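Glutamine--tRNA ligase (Saccharomyces cerevisiae, PDB 3TL4) joins glutamine to tRNA(Gln) at the expense of ATP, this chain being the tRNA-binding domain at the N-terminal end of the enzyme. Local coordinates at residues Y35-E40 with H56-F61; S43-N48 with G76-D81; V88-K93 with E109-G114; Q128-Q131 with R136-T139. One frame throughout, in Å; residues are numbered along the deposited sequence.

Overall arrangement
From the N terminus, contact 1 closes first, bringing helix 49-62 back onto the end of helix 28-39. Contact 2 crosses it: its first segment, 43-48, lies inside the loop closed by contact 1, and its second, 76-81, follows at the end of helix 70-78. The two touch where I38 packs on W47. Contact 3 starts only after both have closed and sets helix 85-98 against the loop behind helix 104-109; F92 and V88 join it to F61 of contact 1, and V88 meets I77 of contact 2. The chain runs on to contact 4, a short closure between helices 119-132 and 134-140, whose nearest atoms stay about 19 Å from contact 3 and which belongs to a separate helical lobe.

Contact 1: Y35-E40 with H56-F61; sequences YKLIKE and HNLASF
L37 on helix 28-39 and A59 on helix 49-62 mark the closest backbone approach of the two segments, their CA atoms 7.4 Å apart. One side chain carries the contact from the first helix. L37 points at the second helix and pushes CD1 against the backbone of A59, 3.7 Å from A59 CA, while A59 CB lies alongside at 4.0 Å from the same L37 CD1. The small alanine is consistent with the methyl coming so close to the main chain. The same methyl also meets L58: L37 CD1 is 3.8 Å from L58 CG, and the second methyl, L37 CD2, meets L58 CD2 at 4.0 Å, the two leucines crossing obliquely with both branches of L37 engaged. L58 gets there with CG anti to its backbone N (chi1 178°), whereas L37 keeps CG beside the N (chi1 -63°). The contact is wholly apolar, and all three residues are buried. Other helices complete the core: V74 of helix 70-78 touches L37, I73 of the same helix touches L58, and V88 and F92 of helix 85-98 cover L58 as well. A59 also packs on V30 and L34, further back on helix 28-39. Such leucine and alanine packing between consecutive helices is that of a helical bundle, here the N-terminal helical lobe of the tRNA-binding domain.

Contact 2: S43-N48 with G76-D81; sequences SDYQWN and GIINGD
The hydroxyl of Y45, whose ring lies against I78, is gripped twice: OG1 of T51 on helix 49-62 hydrogen-bonds to it, and a water sits 2.6 Å from Y45 OH. That water donates a second bond, 2.9 Å long, to I78 O, and so ties the loop to the last turn of helix 70-78. Away from the hydroxyl the contact turns apolar. I78 lies over one face of the phenol ring, with CB 3.9 Å from the Y45 ring centroid and 21° off the ring normal, a CH-pi contact. The branch methyl I78 CG2 lies over the same face, displaced toward Y45 CE2, 3.7 Å away, and meets W47 obliquely, 3.9 Å from W47 CH2. I78 holds CG1 between the backbone N and the carbonyl carbon (chi1 67°), which turns CG2 to the aromatic pair. The aromatics also fit each other: Y45 CE2 stands 3.6 Å above the indole plane, while W47 CD2 lies at the edge of the phenol ring. Just after I78 in the chain, G80 ends the helix in a Schellman motif with positive phi, and N79 OD1 takes a 3.0 Å bond from D81 N in an Asx turn. A leucine in place of Y45 would probably leave T51 and the water without their hydroxyl mate and strip the flat face from I78. Apolar contact on one face and two polar partners at the hydroxyl, T51 and the bridging water, thus probably combine to hold the ring at this partly exposed position.

Contact 3: V88-K93 with E109-G114; sequences VDAAFK and ENSGVG
Van der Waals packing dominates where A90 and A91 on helix 85-98 meet S111, the CA atoms of A90 and S111 being 5.2 Å apart. The hydroxyl of S111 sits closely on the helix backbone, OG 3.1 Å from A91 CA and 3.3 Å from A91 CB. S111 OG keeps beside its own backbone N (chi1 -52°) and has its hydrogen-bond partner on the preceding helix, M107 O, so it meets A91 by contact alone. A90 CB in turn rests 3.7 Å from N110 O. The small side chains of A90 and A91 are consistent with so close an approach.

Between the two segments the polar link is a water, which donates 2.9 Å bonds to A90 O and to N110 O, joining two carbonyls that cannot bond each other. Just outside them, Q87 NE2 bonds S111 O directly. Within the helix, K93 NZ forms a 2.6 Å salt bridge to the syn lone pair of D89 OD2, one turn earlier.

By this packing the chain is pinned to helix 85-98 just as it leaves helix 104-109. It is a helix-loop junction at the edge of the N-terminal helical lobe, where the linker towards helix 119-132 begins.

Contact 4: Q128-Q131 with R136-T139; sequences QYIQ and RILT
I130 and I137 set the backbone spacing, CA to CA 7.5 Å, between helices 119-132 and 134-140, two successive helices joined end to end by a tight turn at N133, in the second helical lobe. Y129 and R136 meet through one hydrogen bond: R136 NH2 donates to Y129 OH at 3.2 Å, bent to 140° at the hydrogen. The hydroxyl lies at the guanidinium edge, 16° out of its plane, and the ring and guanidinium planes stand almost perpendicular. A bend in the arginine chain at chi3 (57°) folds the group back to the tyrosine. Both ends have further partners: D151 OD2 of helix 145-153 hydrogen-bonds to Y129 OH, and N133 OD1 in the turn takes R136 NH2. The carboxylate beside the arginine would tend to steady its positive charge. A phenylalanine in place of Y129 would probably leave R136 and D151 without the hydroxyl that links them. Next to this polar link the packing is apolar, where I148 covers Y129 and I137. I137 CD1 reaches in between the two residues of the first helix, 4.0 Å from I130 CA and 4.2 Å from Y129 CE2.

Contact 1: Y35-E40 with H56-F61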
loop_
_atom_site.group_PDB
_atom_site.type_symbol
_atom_site.label_atom_id
_atom_site.label_comp_id
_atom_site.label_asym_id
_atom_site.label_seq_id
_atom_site.Cartn_x
_atom_site.Cartn_y
_atom_site.Cartn_z
ATOM N N TYR A 35 -9.979 -11.785 -14.247
ATOM C CA TYR A 35 -9.846 -12.242 -15.632
ATOM C C TYR A 35 -9.731 -11.071 -16.613
ATOM O O TYR A 35 -8.786 -11.003 -17.411
ATOM C CB TYR A 35 -11.040 -13.131 -16.010
ATOM C CG TYR A 35 -10.907 -13.836 -17.347
ATOM C CD1 TYR A 35 -11.379 -13.255 -18.517
ATOM C CD2 TYR A 35 -10.317 -15.093 -17.432
ATOM C CE1 TYR A 35 -11.253 -13.900 -19.739
ATOM C CE2 TYR A 35 -10.186 -15.743 -18.644
ATOM C CZ TYR A 35 -10.655 -15.145 -19.795
ATOM O OH TYR A 35 -10.522 -15.801 -21.002
ATOM N N LYS A 36 -10.689 -10.148 -16.559
ATOM C CA LYS A 36 -10.684 -9.034 -17.507
ATOM C C LYS A 36 -9.475 -8.122 -17.307
ATOM O O LYS A 36 -8.905 -7.630 -18.277
ATOM C CB LYS A 36 -11.988 -8.229 -17.461
ATOM C CG LYS A 36 -11.886 -6.882 -16.733
ATOM C CD LYS A 36 -13.194 -6.070 -16.783
ATOM C CE LYS A 36 -13.187 -4.875 -15.800
ATOM N NZ LYS A 36 -12.505 -3.654 -16.326
ATOM N N LEU A 37 -9.088 -7.894 -16.055
ATOM C CA LEU A 37 -7.907 -7.089 -15.757
ATOM C C LEU A 37 -6.628 -7.740 -16.300
ATOM O O LEU A 37 -5.837 -7.089 -16.986
ATOM C CB LEU A 37 -7.785 -6.815 -14.252
ATOM C CG LEU A 37 -8.909 -5.990 -13.610
ATOM C CD1 LEU A 37 -8.851 -6.040 -12.083
ATOM C CD2 LEU A 37 -8.934 -4.541 -14.113
ATOM N N ILE A 38 -6.425 -9.020 -16.001
ATOM C CA ILE A 38 -5.298 -9.757 -16.575
ATOM C C ILE A 38 -5.263 -9.736 -18.124
ATOM O O ILE A 38 -4.193 -9.706 -18.728
ATOM C CB ILE A 38 -5.271 -11.214 -16.085
ATOM C CG1 ILE A 38 -4.916 -11.268 -14.599
ATOM C CG2 ILE A 38 -4.273 -12.031 -16.890
ATOM C CD1 ILE A 38 -4.896 -12.658 -14.025
ATOM N N LYS A 39 -6.427 -9.758 -18.763
ATOM C CA LYS A 39 -6.487 -9.821 -20.225
ATOM C C LYS A 39 -6.157 -8.495 -20.922
ATOM O O LYS A 39 -5.906 -8.479 -22.121
ATOM C CB LYS A 39 -7.855 -10.329 -20.697
ATOM C CG LYS A 39 -8.091 -11.813 -20.481
ATOM C CD LYS A 39 -7.239 -12.658 -21.415
ATOM C CE LYS A 39 -7.776 -14.091 -21.481
ATOM N NZ LYS A 39 -7.010 -14.985 -22.397
ATOM N N GLU A 40 -6.162 -7.388 -20.181
ATOM C CA GLU A 40 -5.787 -6.099 -20.756
ATOM C C GLU A 40 -4.335 -5.716 -20.423
ATOM O O GLU A 40 -3.995 -4.539 -20.286
ATOM C CB GLU A 40 -6.797 -4.988 -20.395
ATOM C CG GLU A 40 -7.084 -4.766 -18.909
ATOM C CD GLU A 40 -8.221 -3.760 -18.677
ATOM O OE1 GLU A 40 -8.709 -3.173 -19.669
ATOM O OE2 GLU A 40 -8.632 -3.556 -17.510
ATOM N N HIS A 56 -4.852 -8.691 -7.931
ATOM C CA HIS A 56 -5.928 -9.271 -7.136
ATOM C C HIS A 56 -6.564 -8.249 -6.185
ATOM O O HIS A 56 -7.786 -8.193 -6.057
ATOM C CB HIS A 56 -5.483 -10.508 -6.372
ATOM C CG HIS A 56 -6.619 -11.249 -5.744
ATOM N ND1 HIS A 56 -6.626 -11.630 -4.421
ATOM C CD2 HIS A 56 -7.812 -11.649 -6.254
ATOM C CE1 HIS A 56 -7.763 -12.243 -4.147
ATOM N NE2 HIS A 56 -8.498 -12.268 -5.245
ATOM N N ASN A 57 -5.742 -7.446 -5.519
ATOM C CA ASN A 57 -6.260 -6.303 -4.771
ATOM C C ASN A 57 -7.215 -5.488 -5.623
ATOM O O ASN A 57 -8.323 -5.170 -5.201
ATOM C CB ASN A 57 -5.141 -5.358 -4.342
ATOM C CG ASN A 57 -4.310 -5.896 -3.195
ATOM O OD1 ASN A 57 -3.158 -5.488 -3.021
ATOM N ND2 ASN A 57 -4.886 -6.803 -2.399
ATOM N N LEU A 58 -6.759 -5.122 -6.819
ATOM C CA LEU A 58 -7.567 -4.296 -7.707
ATOM C C LEU A 58 -8.875 -4.977 -8.044
ATOM O O LEU A 58 -9.928 -4.334 -8.053
ATOM C CB LEU A 58 -6.822 -3.962 -8.995
ATOM C CG LEU A 58 -7.644 -3.130 -9.983
ATOM C CD1 LEU A 58 -8.183 -1.855 -9.306
ATOM C CD2 LEU A 58 -6.808 -2.773 -11.188
ATOM N N ALA A 59 -8.802 -6.279 -8.326
ATOM C CA ALA A 59 -9.987 -7.048 -8.670
ATOM C C ALA A 59 -10.938 -7.055 -7.488
ATOM O O ALA A 59 -12.159 -7.031 -7.664
ATOM C CB ALA A 59 -9.616 -8.461 -9.053
ATOM N N SER A 60 -10.379 -7.083 -6.279
ATOM C CA SER A 60 -11.214 -7.160 -5.085
ATOM C C SER A 60 -11.922 -5.817 -4.829
ATOM O O SER A 60 -12.977 -5.777 -4.185
ATOM C CB SER A 60 -10.404 -7.642 -3.873
ATOM O OG SER A 60 -9.704 -6.577 -3.259
ATOM N N PHE A 61 -11.351 -4.732 -5.361
ATOM C CA PHE A 61 -11.961 -3.402 -5.290
ATOM C C PHE A 61 -13.058 -3.242 -6.349
ATOM O O PHE A 61 -14.118 -2.690 -6.079
ATOM C CB PHE A 61 -10.910 -2.332 -5.545
ATOM C CG PHE A 61 -9.827 -2.282 -4.525
ATOM C CD1 PHE A 61 -10.103 -2.499 -3.188
ATOM C CD2 PHE A 61 -8.530 -2.014 -4.905
ATOM C CE1 PHE A 61 -9.101 -2.447 -2.258
ATOM C CE2 PHE A 61 -7.519 -1.951 -3.981
ATOM C CZ PHE A 61 -7.800 -2.171 -2.653
#

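Contact 2: S43-N48 with G76-D81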
loop_
_atom_site.group_PDB
_atom_site.type_symbol
_atom_site.label_atom_id
_atom_site.label_comp_id
_atom_site.label_asym_id
_atom_site.label_seq_id
_atom_site.Cartn_x
_atom_site.Cartn_y
_atom_site.Cartn_z
ATOM N N SER A 43 0.411 -9.699 -23.893
ATOM C CA SER A 43 0.452 -11.158 -23.960
ATOM C C SER A 43 1.753 -11.752 -23.420
ATOM O O SER A 43 1.758 -12.852 -22.857
ATOM C CB SER A 43 0.266 -11.614 -25.403
ATOM O OG SER A 43 -0.899 -11.038 -25.964
ATOM N N ASP A 44 2.852 -11.030 -23.604
ATOM C CA ASP A 44 4.157 -11.538 -23.198
ATOM C C ASP A 44 4.616 -10.990 -21.847
ATOM O O ASP A 44 5.765 -11.192 -21.452
ATOM C CB ASP A 44 5.212 -11.258 -24.279
ATOM C CG ASP A 44 5.493 -9.772 -24.463
ATOM O OD1 ASP A 44 4.646 -8.943 -24.058
ATOM O OD2 ASP A 44 6.563 -9.439 -25.023
ATOM N N TYR A 45 3.732 -10.293 -21.140
ATOM C CA TYR A 45 4.099 -9.798 -19.818
ATOM C C TYR A 45 4.254 -10.964 -18.842
ATOM O O TYR A 45 3.502 -11.945 -18.903
ATOM C CB TYR A 45 3.098 -8.768 -19.282
ATOM C CG TYR A 45 3.405 -8.389 -17.856
ATOM C CD1 TYR A 45 4.444 -7.519 -17.558
ATOM C CD2 TYR A 45 2.691 -8.940 -16.802
ATOM C CE1 TYR A 45 4.752 -7.194 -16.254
ATOM C CE2 TYR A 45 2.990 -8.618 -15.500
ATOM C CZ TYR A 45 4.028 -7.748 -15.228
ATOM O OH TYR A 45 4.332 -7.435 -13.921
ATOM N N GLN A 46 5.239 -10.855 -17.954
ATOM C CA GLN A 46 5.554 -11.922 -17.004
ATOM C C GLN A 46 5.181 -11.522 -15.590
ATOM O O GLN A 46 5.836 -10.675 -14.982
ATOM C CB GLN A 46 7.043 -12.270 -17.058
ATOM C CG GLN A 46 7.483 -12.979 -18.336
ATOM C CD GLN A 46 8.977 -13.285 -18.364
ATOM O OE1 GLN A 46 9.761 -12.688 -17.625
ATOM N NE2 GLN A 46 9.371 -14.229 -19.214
ATOM N N TRP A 47 4.134 -12.140 -15.062
ATOM C CA TRP A 47 3.652 -11.793 -13.731
ATOM C C TRP A 47 4.646 -12.230 -12.657
ATOM O O TRP A 47 5.502 -13.073 -12.903
ATOM C CB TRP A 47 2.280 -12.422 -13.487
ATOM C CG TRP A 47 1.227 -11.850 -14.373
ATOM C CD1 TRP A 47 0.854 -12.304 -15.613
ATOM C CD2 TRP A 47 0.405 -10.716 -14.097
ATOM N NE1 TRP A 47 -0.143 -11.514 -16.123
ATOM C CE2 TRP A 47 -0.434 -10.525 -15.215
ATOM C CE3 TRP A 47 0.304 -9.827 -13.017
ATOM C CZ2 TRP A 47 -1.371 -9.491 -15.277
ATOM C CZ3 TRP A 47 -0.621 -8.796 -13.083
ATOM C CH2 TRP A 47 -1.449 -8.641 -14.203
ATOM N N ASN A 48 4.547 -11.637 -11.473
ATOM C CA ASN A 48 5.308 -12.124 -10.321
ATOM C C ASN A 48 4.428 -12.064 -9.075
ATOM O O ASN A 48 3.268 -11.659 -9.154
ATOM C CB ASN A 48 6.608 -11.330 -10.117
ATOM C CG ASN A 48 6.358 -9.844 -9.952
ATOM O OD1 ASN A 48 5.687 -9.411 -9.005
ATOM N ND2 ASN A 48 6.882 -9.053 -10.881
ATOM N N GLY A 76 -0.201 0.745 -14.429
ATOM C CA GLY A 76 0.577 1.248 -13.316
ATOM C C GLY A 76 1.142 0.122 -12.476
ATOM O O GLY A 76 2.298 0.165 -12.058
ATOM N N ILE A 77 0.333 -0.899 -12.221
ATOM C CA ILE A 77 0.836 -2.051 -11.493
ATOM C C ILE A 77 1.940 -2.714 -12.312
ATOM O O ILE A 77 3.084 -2.789 -11.865
ATOM C CB ILE A 77 -0.291 -3.070 -11.161
ATOM C CG1 ILE A 77 -1.235 -2.495 -10.104
ATOM C CG2 ILE A 77 0.295 -4.379 -10.675
ATOM C CD1 ILE A 77 -2.610 -3.169 -10.031
ATOM N N ILE A 78 1.614 -3.175 -13.521
ATOM C CA ILE A 78 2.584 -3.970 -14.265
ATOM C C ILE A 78 3.849 -3.198 -14.636
ATOM O O ILE A 78 4.911 -3.797 -14.784
ATOM C CB ILE A 78 1.992 -4.704 -15.494
ATOM C CG1 ILE A 78 1.561 -3.723 -16.579
ATOM C CG2 ILE A 78 0.858 -5.619 -15.066
ATOM C CD1 ILE A 78 1.412 -4.371 -17.944
ATOM N N ASN A 79 3.759 -1.878 -14.751
ATOM C CA ASN A 79 4.971 -1.097 -15.012
ATOM C C ASN A 79 5.728 -0.613 -13.762
ATOM O O ASN A 79 6.727 0.067 -13.881
ATOM C CB ASN A 79 4.713 0.051 -16.006
ATOM C CG ASN A 79 4.288 1.319 -15.328
ATOM O OD1 ASN A 79 3.914 1.308 -14.162
ATOM N ND2 ASN A 79 4.335 2.430 -16.056
ATOM N N GLY A 80 5.257 -0.964 -12.568
ATOM C CA GLY A 80 6.013 -0.684 -11.352
ATOM C C GLY A 80 5.769 0.690 -10.741
ATOM O O GLY A 80 6.416 1.068 -9.768
ATOM N N ASP A 81 4.834 1.444 -11.315
ATOM C CA ASP A 81 4.446 2.734 -10.756
ATOM C C ASP A 81 3.693 2.557 -9.430
ATOM O O ASP A 81 3.982 3.231 -8.440
ATOM C CB ASP A 81 3.599 3.520 -11.761
ATOM C CG ASP A 81 4.422 4.065 -12.940
ATOM O OD1 ASP A 81 5.676 4.143 -12.834
ATOM O OD2 ASP A 81 3.807 4.430 -13.971
HETATM O O HOH W 1 6.362 -5.916 -13.417
#

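Contact 3: V88-K93 with E109-G114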
loop_
_atom_site.group_PDB
_atom_site.type_symbol
_atom_site.label_atom_id
_atom_site.label_comp_id
_atom_site.label_asym_id
_atom_site.label_seq_id
_atom_site.Cartn_x
_atom_site.Cartn_y
_atom_site.Cartn_z
ATOM N N VAL A 88 -2.547 1.195 -4.876
ATOM C CA VAL A 88 -3.586 0.632 -5.733
ATOM C C VAL A 88 -4.971 1.082 -5.274
ATOM O O VAL A 88 -5.839 1.384 -6.093
ATOM C CB VAL A 88 -3.510 -0.897 -5.813
ATOM C CG1 VAL A 88 -4.649 -1.441 -6.672
ATOM C CG2 VAL A 88 -2.166 -1.314 -6.384
ATOM N N ASP A 89 -5.174 1.128 -3.965
ATOM C CA ASP A 89 -6.439 1.615 -3.424
ATOM C C ASP A 89 -6.656 3.091 -3.794
ATOM O O ASP A 89 -7.741 3.477 -4.229
ATOM C CB ASP A 89 -6.511 1.398 -1.904
ATOM C CG ASP A 89 -7.826 1.891 -1.300
ATOM O OD1 ASP A 89 -8.852 1.184 -1.416
ATOM O OD2 ASP A 89 -7.831 2.990 -0.709
ATOM N N ALA A 90 -5.621 3.909 -3.631
ATOM C CA ALA A 90 -5.673 5.305 -4.069
ATOM C C ALA A 90 -5.943 5.462 -5.576
ATOM O O ALA A 90 -6.767 6.260 -5.980
ATOM C CB ALA A 90 -4.387 6.033 -3.689
ATOM N N ALA A 91 -5.219 4.722 -6.402
ATOM C CA ALA A 91 -5.405 4.808 -7.841
ATOM C C ALA A 91 -6.834 4.393 -8.210
ATOM O O ALA A 91 -7.468 5.006 -9.059
ATOM C CB ALA A 91 -4.385 3.943 -8.558
ATOM N N PHE A 92 -7.333 3.344 -7.567
ATOM C CA PHE A 92 -8.716 2.918 -7.748
ATOM C C PHE A 92 -9.709 4.013 -7.357
ATOM O O PHE A 92 -10.631 4.323 -8.094
ATOM C CB PHE A 92 -9.008 1.640 -6.959
ATOM C CG PHE A 92 -10.459 1.277 -6.935
ATOM C CD1 PHE A 92 -11.060 0.695 -8.039
ATOM C CD2 PHE A 92 -11.230 1.538 -5.819
ATOM C CE1 PHE A 92 -12.407 0.381 -8.036
ATOM C CE2 PHE A 92 -12.572 1.213 -5.802
ATOM C CZ PHE A 92 -13.160 0.635 -6.915
ATOM N N LYS A 93 -9.525 4.604 -6.189
ATOM C CA LYS A 93 -10.426 5.661 -5.775
ATOM C C LYS A 93 -10.396 6.840 -6.734
ATOM O O LYS A 93 -11.426 7.457 -6.970
ATOM C CB LYS A 93 -10.141 6.096 -4.339
ATOM C CG LYS A 93 -10.651 5.079 -3.334
ATOM C CD LYS A 93 -10.015 5.224 -1.961
ATOM C CE LYS A 93 -10.525 4.121 -1.034
ATOM N NZ LYS A 93 -9.889 4.154 0.315
ATOM N N GLU A 109 -0.218 11.223 -9.910
ATOM C CA GLU A 109 -0.145 12.360 -8.992
ATOM C C GLU A 109 -0.949 12.159 -7.700
ATOM O O GLU A 109 -0.632 12.743 -6.674
ATOM C CB GLU A 109 -0.603 13.636 -9.713
ATOM C CG GLU A 109 -0.688 14.890 -8.851
ATOM C CD GLU A 109 -0.799 16.170 -9.679
ATOM O OE1 GLU A 109 -0.965 16.071 -10.917
ATOM O OE2 GLU A 109 -0.711 17.273 -9.092
ATOM N N ASN A 110 -1.992 11.338 -7.752
ATOM C CA ASN A 110 -2.827 11.111 -6.580
ATOM C C ASN A 110 -2.692 9.713 -5.990
ATOM O O ASN A 110 -3.475 9.327 -5.131
ATOM C CB ASN A 110 -4.290 11.411 -6.892
ATOM C CG ASN A 110 -4.538 12.888 -7.100
ATOM O OD1 ASN A 110 -4.733 13.631 -6.140
ATOM N ND2 ASN A 110 -4.517 13.328 -8.356
ATOM N N SER A 111 -1.680 8.970 -6.430
ATOM C CA SER A 111 -1.431 7.632 -5.901
ATOM C C SER A 111 0.006 7.484 -5.445
ATOM O O SER A 111 0.563 6.401 -5.504
ATOM C CB SER A 111 -1.731 6.574 -6.959
ATOM O OG SER A 111 -3.030 6.781 -7.468
ATOM N N GLY A 112 0.610 8.583 -5.013
ATOM C CA GLY A 112 1.950 8.550 -4.458
ATOM C C GLY A 112 3.028 8.094 -5.421
ATOM O O GLY A 112 4.140 7.761 -4.993
ATOM N N VAL A 113 2.722 8.083 -6.718
ATOM C CA VAL A 113 3.693 7.611 -7.706
ATOM C C VAL A 113 4.919 8.528 -7.732
ATOM O O VAL A 113 4.791 9.746 -7.759
ATOM C CB VAL A 113 3.068 7.455 -9.123
ATOM C CG1 VAL A 113 4.151 7.231 -10.171
ATOM C CG2 VAL A 113 2.046 6.297 -9.147
ATOM N N GLY A 114 6.108 7.939 -7.689
ATOM C CA GLY A 114 7.332 8.719 -7.736
ATOM C C GLY A 114 7.744 9.309 -6.399
ATOM O O GLY A 114 8.839 9.855 -6.268
HETATM O O HOH W 2 -6.241 8.778 -4.590
#

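Contact 4: Q128-Q131 with R136-T139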
loop_
_atom_site.group_PDB
_atom_site.type_symbol
_atom_site.label_atom_id
_atom_site.label_comp_id
_atom_site.label_asym_id
_atom_site.label_seq_id
_atom_site.Cartn_x
_atom_site.Cartn_y
_atom_site.Cartn_z
ATOM N N GLN A 128 10.389 16.414 14.474
ATOM C CA GLN A 128 9.422 17.500 14.541
ATOM C C GLN A 128 8.282 17.159 15.491
ATOM O O GLN A 128 7.887 17.976 16.323
ATOM C CB GLN A 128 8.859 17.728 13.142
ATOM C CG GLN A 128 8.516 19.163 12.783
ATOM C CD GLN A 128 8.183 19.316 11.296
ATOM O OE1 GLN A 128 9.081 19.372 10.448
ATOM N NE2 GLN A 128 6.890 19.367 10.978
ATOM N N TYR A 129 7.744 15.951 15.345
ATOM C CA TYR A 129 6.695 15.477 16.232
ATOM C C TYR A 129 7.153 15.482 17.694
ATOM O O TYR A 129 6.438 15.964 18.581
ATOM C CB TYR A 129 6.230 14.064 15.841
ATOM C CG TYR A 129 5.220 13.499 16.817
ATOM C CD1 TYR A 129 3.854 13.630 16.586
ATOM C CD2 TYR A 129 5.628 12.873 17.979
ATOM C CE1 TYR A 129 2.921 13.131 17.480
ATOM C CE2 TYR A 129 4.704 12.368 18.883
ATOM C CZ TYR A 129 3.352 12.496 18.624
ATOM O OH TYR A 129 2.431 12.001 19.510
ATOM N N ILE A 130 8.342 14.937 17.940
ATOM C CA ILE A 130 8.916 14.910 19.283
ATOM C C ILE A 130 9.092 16.312 19.871
ATOM O O ILE A 130 8.775 16.539 21.045
ATOM C CB ILE A 130 10.265 14.151 19.290
ATOM C CG1 ILE A 130 10.018 12.678 18.960
ATOM C CG2 ILE A 130 10.963 14.289 20.645
ATOM C CD1 ILE A 130 11.257 11.861 18.935
ATOM N N GLN A 131 9.590 17.247 19.054
ATOM C CA GLN A 131 9.717 18.654 19.469
ATOM C C GLN A 131 8.364 19.247 19.900
ATOM O O GLN A 131 8.253 19.953 20.908
ATOM C CB GLN A 131 10.326 19.491 18.330
ATOM C CG GLN A 131 10.457 20.994 18.631
ATOM C CD GLN A 131 11.501 21.304 19.703
ATOM O OE1 GLN A 131 12.443 20.534 19.911
ATOM N NE2 GLN A 131 11.333 22.433 20.390
ATOM N N ARG A 136 4.953 16.413 26.956
ATOM C CA ARG A 136 4.094 15.254 27.174
ATOM C C ARG A 136 4.969 13.999 27.154
ATOM O O ARG A 136 4.793 13.104 27.954
ATOM C CB ARG A 136 3.000 15.163 26.100
ATOM C CG ARG A 136 1.969 14.069 26.359
ATOM C CD ARG A 136 0.667 14.283 25.567
ATOM N NE ARG A 136 0.912 14.379 24.130
ATOM C CZ ARG A 136 0.985 13.331 23.318
ATOM N NH1 ARG A 136 0.820 12.095 23.795
ATOM N NH2 ARG A 136 1.214 13.517 22.031
ATOM N N ILE A 137 5.926 13.960 26.232
ATOM C CA ILE A 137 6.852 12.837 26.143
ATOM C C ILE A 137 7.873 12.740 27.288
ATOM O O ILE A 137 8.176 11.656 27.730
ATOM C CB ILE A 137 7.585 12.821 24.803
ATOM C CG1 ILE A 137 6.571 12.652 23.666
ATOM C CG2 ILE A 137 8.578 11.682 24.783
ATOM C CD1 ILE A 137 7.174 12.885 22.294
ATOM N N LEU A 138 8.401 13.866 27.761
ATOM C CA LEU A 138 9.329 13.857 28.897
ATOM C C LEU A 138 8.648 13.389 30.172
ATOM O O LEU A 138 9.257 12.731 31.009
ATOM C CB LEU A 138 9.925 15.246 29.135
ATOM C CG LEU A 138 11.098 15.649 28.243
ATOM C CD1 LEU A 138 11.483 17.096 28.483
ATOM C CD2 LEU A 138 12.268 14.736 28.519
ATOM N N THR A 139 7.375 13.732 30.309
ATOM C CA THR A 139 6.598 13.348 31.476
ATOM C C THR A 139 6.273 11.864 31.498
ATOM O O THR A 139 6.333 11.229 32.550
ATOM C CB THR A 139 5.295 14.151 31.551
ATOM O OG1 THR A 139 5.617 15.539 31.689
ATOM C CG2 THR A 139 4.465 13.712 32.738
#